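Local coordinates for lipid II:glycine glycyltransferase (Staphylococcus aureus, PDB 6SNR), which probably transfers the first glycine of the pentaglycine bridge from glycyl-tRNA to the lysine side chain of lipid II in peptidoglycan synthesis, at residues V242-I253 and A277-K288. Residues are numbered along the deposited sequence; the frame is centred on the assembly and turned at random.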
loop_
_atom_site.group_PDB
_atom_site.type_symbol
_atom_site.label_atom_id
_atom_site.label_comp_id
_atom_site.label_asym_id
_atom_site.label_seq_id
_atom_site.Cartn_x
_atom_site.Cartn_y
_atom_site.Cartn_z
ATOM N N VAL A 242 -21.687 17.873 17.764
ATOM C CA VAL A 242 -21.614 19.104 18.573
ATOM C C VAL A 242 -22.872 19.221 19.434
ATOM O O VAL A 242 -22.779 19.525 20.605
ATOM C CB VAL A 242 -21.386 20.357 17.703
ATOM C CG1 VAL A 242 -21.548 21.644 18.539
ATOM C CG2 VAL A 242 -20.011 20.317 17.069
ATOM N N ASN A 243 -24.028 18.920 18.866
ATOM C CA ASN A 243 -25.288 18.979 19.611
ATOM C C ASN A 243 -25.263 18.047 20.811
ATOM O O ASN A 243 -25.741 18.388 21.902
ATOM C CB ASN A 243 -26.470 18.658 18.702
ATOM C CG ASN A 243 -26.790 19.779 17.746
ATOM O OD1 ASN A 243 -26.457 20.933 18.012
ATOM N ND2 ASN A 243 -27.415 19.455 16.610
ATOM N N GLN A 244 -24.703 16.855 20.614
ATOM C CA GLN A 244 -24.575 15.910 21.712
ATOM C C GLN A 244 -23.628 16.443 22.778
ATOM O O GLN A 244 -23.932 16.339 23.953
ATOM C CB GLN A 244 -24.137 14.506 21.216
ATOM C CG GLN A 244 -23.782 13.517 22.329
ATOM C CD GLN A 244 -24.995 12.905 23.015
ATOM O OE1 GLN A 244 -25.708 12.098 22.422
ATOM N NE2 GLN A 244 -25.223 13.272 24.276
ATOM N N GLU A 245 -22.498 17.022 22.371
ATOM C CA GLU A 245 -21.529 17.613 23.309
ATOM C C GLU A 245 -22.197 18.740 24.087
ATOM O O GLU A 245 -22.002 18.839 25.300
ATOM C CB GLU A 245 -20.255 18.119 22.598
ATOM C CG GLU A 245 -19.311 16.999 22.131
ATOM C CD GLU A 245 -18.083 17.485 21.354
ATOM O OE1 GLU A 245 -17.670 18.651 21.530
ATOM O OE2 GLU A 245 -17.504 16.685 20.565
ATOM N N LEU A 246 -23.001 19.557 23.411
ATOM C CA LEU A 246 -23.735 20.642 24.111
ATOM C C LEU A 246 -24.674 20.073 25.167
ATOM O O LEU A 246 -24.764 20.590 26.269
ATOM C CB LEU A 246 -24.527 21.493 23.141
ATOM C CG LEU A 246 -23.672 22.374 22.219
ATOM C CD1 LEU A 246 -24.502 22.926 21.072
ATOM C CD2 LEU A 246 -22.985 23.479 23.027
ATOM N N ASN A 247 -25.363 18.988 24.838
ATOM C CA ASN A 247 -26.243 18.352 25.830
ATOM C C ASN A 247 -25.456 17.845 27.014
ATOM O O ASN A 247 -25.858 18.060 28.160
ATOM C CB ASN A 247 -27.084 17.235 25.203
ATOM C CG ASN A 247 -28.020 17.752 24.125
ATOM O OD1 ASN A 247 -28.407 18.920 24.124
ATOM N ND2 ASN A 247 -28.396 16.875 23.196
ATOM N N GLU A 248 -24.316 17.202 26.755
ATOM C CA GLU A 248 -23.484 16.676 27.832
ATOM C C GLU A 248 -22.929 17.818 28.715
ATOM O O GLU A 248 -22.847 17.673 29.931
ATOM C CB GLU A 248 -22.353 15.808 27.267
ATOM C CG GLU A 248 -22.864 14.511 26.636
ATOM C CD GLU A 248 -21.810 13.714 25.893
ATOM O OE1 GLU A 248 -20.693 14.221 25.636
ATOM O OE2 GLU A 248 -22.128 12.568 25.508
ATOM N N LEU A 249 -22.569 18.955 28.104
ATOM C CA LEU A 249 -22.010 20.068 28.879
ATOM C C LEU A 249 -23.088 20.705 29.784
ATOM O O LEU A 249 -22.811 21.064 30.930
ATOM C CB LEU A 249 -21.402 21.121 27.938
ATOM C CG LEU A 249 -20.059 20.689 27.348
ATOM C CD1 LEU A 249 -19.772 21.476 26.077
ATOM C CD2 LEU A 249 -18.946 20.884 28.357
ATOM N N HIS A 250 -24.299 20.819 29.281
ATOM C CA HIS A 250 -25.386 21.333 30.107
ATOM C C HIS A 250 -25.664 20.379 31.260
ATOM O O HIS A 250 -25.928 20.810 32.366
ATOM C CB HIS A 250 -26.633 21.585 29.265
ATOM C CG HIS A 250 -26.591 22.876 28.515
ATOM N ND1 HIS A 250 -26.634 24.098 29.144
ATOM C CD2 HIS A 250 -26.519 23.138 27.188
ATOM C CE1 HIS A 250 -26.595 25.057 28.240
ATOM N NE2 HIS A 250 -26.499 24.506 27.044
ATOM N N ALA A 251 -25.540 19.079 31.011
ATOM C CA ALA A 251 -25.736 18.097 32.095
ATOM C C ALA A 251 -24.623 18.140 33.151
ATOM O O ALA A 251 -24.913 17.958 34.338
ATOM C CB ALA A 251 -25.908 16.689 31.537
ATOM N N GLU A 252 -23.368 18.369 32.734
ATOM C CA GLU A 252 -22.278 18.608 33.674
ATOM C C GLU A 252 -22.597 19.813 34.553
ATOM O O GLU A 252 -22.376 19.783 35.759
ATOM C CB GLU A 252 -20.945 18.872 32.954
ATOM C CG GLU A 252 -20.275 17.682 32.285
ATOM C CD GLU A 252 -19.082 18.115 31.429
ATOM O OE1 GLU A 252 -18.419 19.121 31.793
ATOM O OE2 GLU A 252 -18.813 17.467 30.382
ATOM N N ILE A 253 -23.073 20.895 33.928
ATOM C CA ILE A 253 -23.355 22.112 34.664
ATOM C C ILE A 253 -24.456 21.839 35.689
ATOM O O ILE A 253 -24.341 22.273 36.838
ATOM C CB ILE A 253 -23.721 23.280 33.745
ATOM C CG1 ILE A 253 -22.468 23.743 33.019
ATOM C CG2 ILE A 253 -24.251 24.458 34.547
ATOM C CD1 ILE A 253 -22.683 24.717 31.865
ATOM N N ALA A 277 -17.208 24.863 31.658
ATOM C CA ALA A 277 -18.186 24.277 30.787
ATOM C C ALA A 277 -18.980 25.332 29.962
ATOM O O ALA A 277 -19.271 25.140 28.805
ATOM C CB ALA A 277 -19.127 23.383 31.574
ATOM N N GLN A 278 -19.286 26.461 30.581
ATOM C CA GLN A 278 -19.928 27.573 29.869
ATOM C C GLN A 278 -19.058 28.042 28.682
ATOM O O GLN A 278 -19.565 28.338 27.602
ATOM C CB GLN A 278 -20.141 28.776 30.789
ATOM C CG GLN A 278 -21.227 28.578 31.846
ATOM C CD GLN A 278 -21.306 29.670 32.939
ATOM O OE1 GLN A 278 -20.476 30.620 33.036
ATOM N NE2 GLN A 278 -22.330 29.550 33.758
ATOM N N ASN A 279 -17.772 28.193 28.950
ATOM C CA ASN A 279 -16.801 28.571 27.890
ATOM C C ASN A 279 -16.802 27.559 26.744
ATOM O O ASN A 279 -16.837 27.941 25.572
ATOM C CB ASN A 279 -15.402 28.760 28.469
ATOM C CG ASN A 279 -15.293 29.984 29.386
ATOM O OD1 ASN A 279 -16.115 30.920 29.318
ATOM N ND2 ASN A 279 -14.283 29.987 30.251
ATOM N N LYS A 280 -16.794 26.270 27.088
ATOM C CA LYS A 280 -16.870 25.240 26.080
ATOM C C LYS A 280 -18.168 25.276 25.291
ATOM O O LYS A 280 -18.166 25.080 24.082
ATOM C CB LYS A 280 -16.611 23.848 26.652
ATOM C CG LYS A 280 -15.238 23.647 27.263
ATOM C CD LYS A 280 -15.102 22.196 27.742
ATOM C CE LYS A 280 -13.935 21.990 28.681
ATOM N NZ LYS A 280 -13.887 20.557 29.094
ATOM N N ILE A 281 -19.286 25.570 25.952
ATOM C CA ILE A 281 -20.545 25.679 25.277
ATOM C C ILE A 281 -20.517 26.810 24.214
ATOM O O ILE A 281 -20.964 26.645 23.069
ATOM C CB ILE A 281 -21.667 25.929 26.323
ATOM C CG1 ILE A 281 -21.971 24.587 27.015
ATOM C CG2 ILE A 281 -22.906 26.447 25.628
ATOM C CD1 ILE A 281 -22.883 24.671 28.239
ATOM N N ALA A 282 -20.019 27.968 24.629
ATOM C CA ALA A 282 -19.940 29.110 23.700
ATOM C C ALA A 282 -19.102 28.737 22.469
ATOM O O ALA A 282 -19.482 29.065 21.350
ATOM C CB ALA A 282 -19.361 30.305 24.390
ATOM N N LYS A 283 -17.970 28.071 22.690
ATOM C CA LYS A 283 -17.074 27.665 21.606
ATOM C C LYS A 283 -17.733 26.658 20.688
ATOM O O LYS A 283 -17.592 26.706 19.469
ATOM C CB LYS A 283 -15.778 27.091 22.165
ATOM C CG LYS A 283 -14.848 28.155 22.737
ATOM C CD LYS A 283 -13.564 27.541 23.273
ATOM C CE LYS A 283 -12.579 28.603 23.703
ATOM N NZ LYS A 283 -11.701 28.941 22.549
ATOM N N ASN A 284 -18.432 25.705 21.282
ATOM C CA ASN A 284 -19.177 24.740 20.478
ATOM C C ASN A 284 -20.244 25.368 19.623
ATOM O O ASN A 284 -20.476 24.991 18.459
ATOM C CB ASN A 284 -19.759 23.650 21.382
ATOM C CG ASN A 284 -18.779 22.516 21.600
ATOM O OD1 ASN A 284 -18.452 21.821 20.648
ATOM N ND2 ASN A 284 -18.315 22.322 22.826
ATOM N N GLU A 285 -20.905 26.406 20.166
ATOM C CA GLU A 285 -21.888 27.089 19.350
ATOM C C GLU A 285 -21.273 27.825 18.132
ATOM O O GLU A 285 -21.854 27.841 17.048
ATOM C CB GLU A 285 -22.800 27.989 20.225
ATOM C CG GLU A 285 -24.023 28.467 19.436
ATOM C CD GLU A 285 -25.178 27.471 19.357
ATOM O OE1 GLU A 285 -25.080 26.363 19.931
ATOM O OE2 GLU A 285 -26.188 27.782 18.674
ATOM N N ASP A 286 -20.108 28.419 18.330
ATOM C CA ASP A 286 -19.378 29.079 17.282
ATOM C C ASP A 286 -19.008 28.032 16.212
ATOM O O ASP A 286 -19.136 28.291 15.013
ATOM C CB ASP A 286 -18.085 29.700 17.793
ATOM C CG ASP A 286 -18.301 30.938 18.661
ATOM O OD1 ASP A 286 -19.373 31.561 18.600
ATOM O OD2 ASP A 286 -17.343 31.280 19.370
ATOM N N LEU A 287 -18.582 26.863 16.659
ATOM C CA LEU A 287 -18.221 25.783 15.703
ATOM C C LEU A 287 -19.435 25.325 14.904
ATOM O O LEU A 287 -19.340 25.056 13.716
ATOM C CB LEU A 287 -17.617 24.587 16.439
ATOM C CG LEU A 287 -17.266 23.330 15.632
ATOM C CD1 LEU A 287 -16.299 23.720 14.538
ATOM C CD2 LEU A 287 -16.668 22.305 16.576
ATOM N N LYS A 288 -20.585 25.235 15.554
ATOM C CA LYS A 288 -21.813 24.830 14.895
ATOM C C LYS A 288 -22.108 25.794 13.746
ATOM O O LYS A 288 -22.394 25.374 12.622
ATOM C CB LYS A 288 -22.971 24.787 15.884
ATOM C CG LYS A 288 -24.263 24.285 15.308
ATOM C CD LYS A 288 -25.205 23.821 16.424
ATOM C CE LYS A 288 -26.635 23.725 15.908
ATOM N NZ LYS A 288 -27.562 23.326 16.991
HETATM O O HOH W 1 -16.302 21.051 30.865
#
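K288 NZ donates a hydrogen bond to N243 OD1, at 2.8 Å. The nitrogen approaches the amide oxygen at a C=O...N angle of 128° and is slightly tilted from the carbonyl plane. The lysine reaches the amide because its CG stands anti to the backbone N (chi1 -176°) and the rest of the chain is extended. The two side chains meet at about a right angle. Next along the interface, N284 enters as a knob among V242, E245, L246 and L249. N284 CB lies 3.6 Å from L246 CD2, and V242 CG1 packs against N284 O. N284 ND2 turns back to K280 O of its own helix in a weak hydrogen bond.

Both segments belong to the long antiparallel coiled-coil hairpin formed by helices 235-262 and 267-297. The hairpin projects from the FemX body, and the centre of this contact lies about 40 Å from the centre of the chain. The axes of 242-253 and 277-288 come within 9.6 Å and run at 162° to one another. Packing is knobs-into-holes from both sides. L249 fits among A277, K280, I281 and N284. I281 fits among L246, L249, H250 and I253. The L249 and I281 side chains lie alongside each other, pointing opposite ways, with L249 CB 3.6 Å from I281 CG1. I281 CD1 sits over the centre of the H250 ring in a CH-pi contact, 3.8 Å from the centroid. The same methyl meets I253 CD1. I253 CG1 also rests on A277 CB at 3.7 Å.

Acidic side chains border this packing. E285 OE1 lies beside L246 CD1, while its OE2 forms a salt bridge with R289. E252 OE1 and K280 NZ do not touch directly; a water accepts from the lysine and donates to the glutamate.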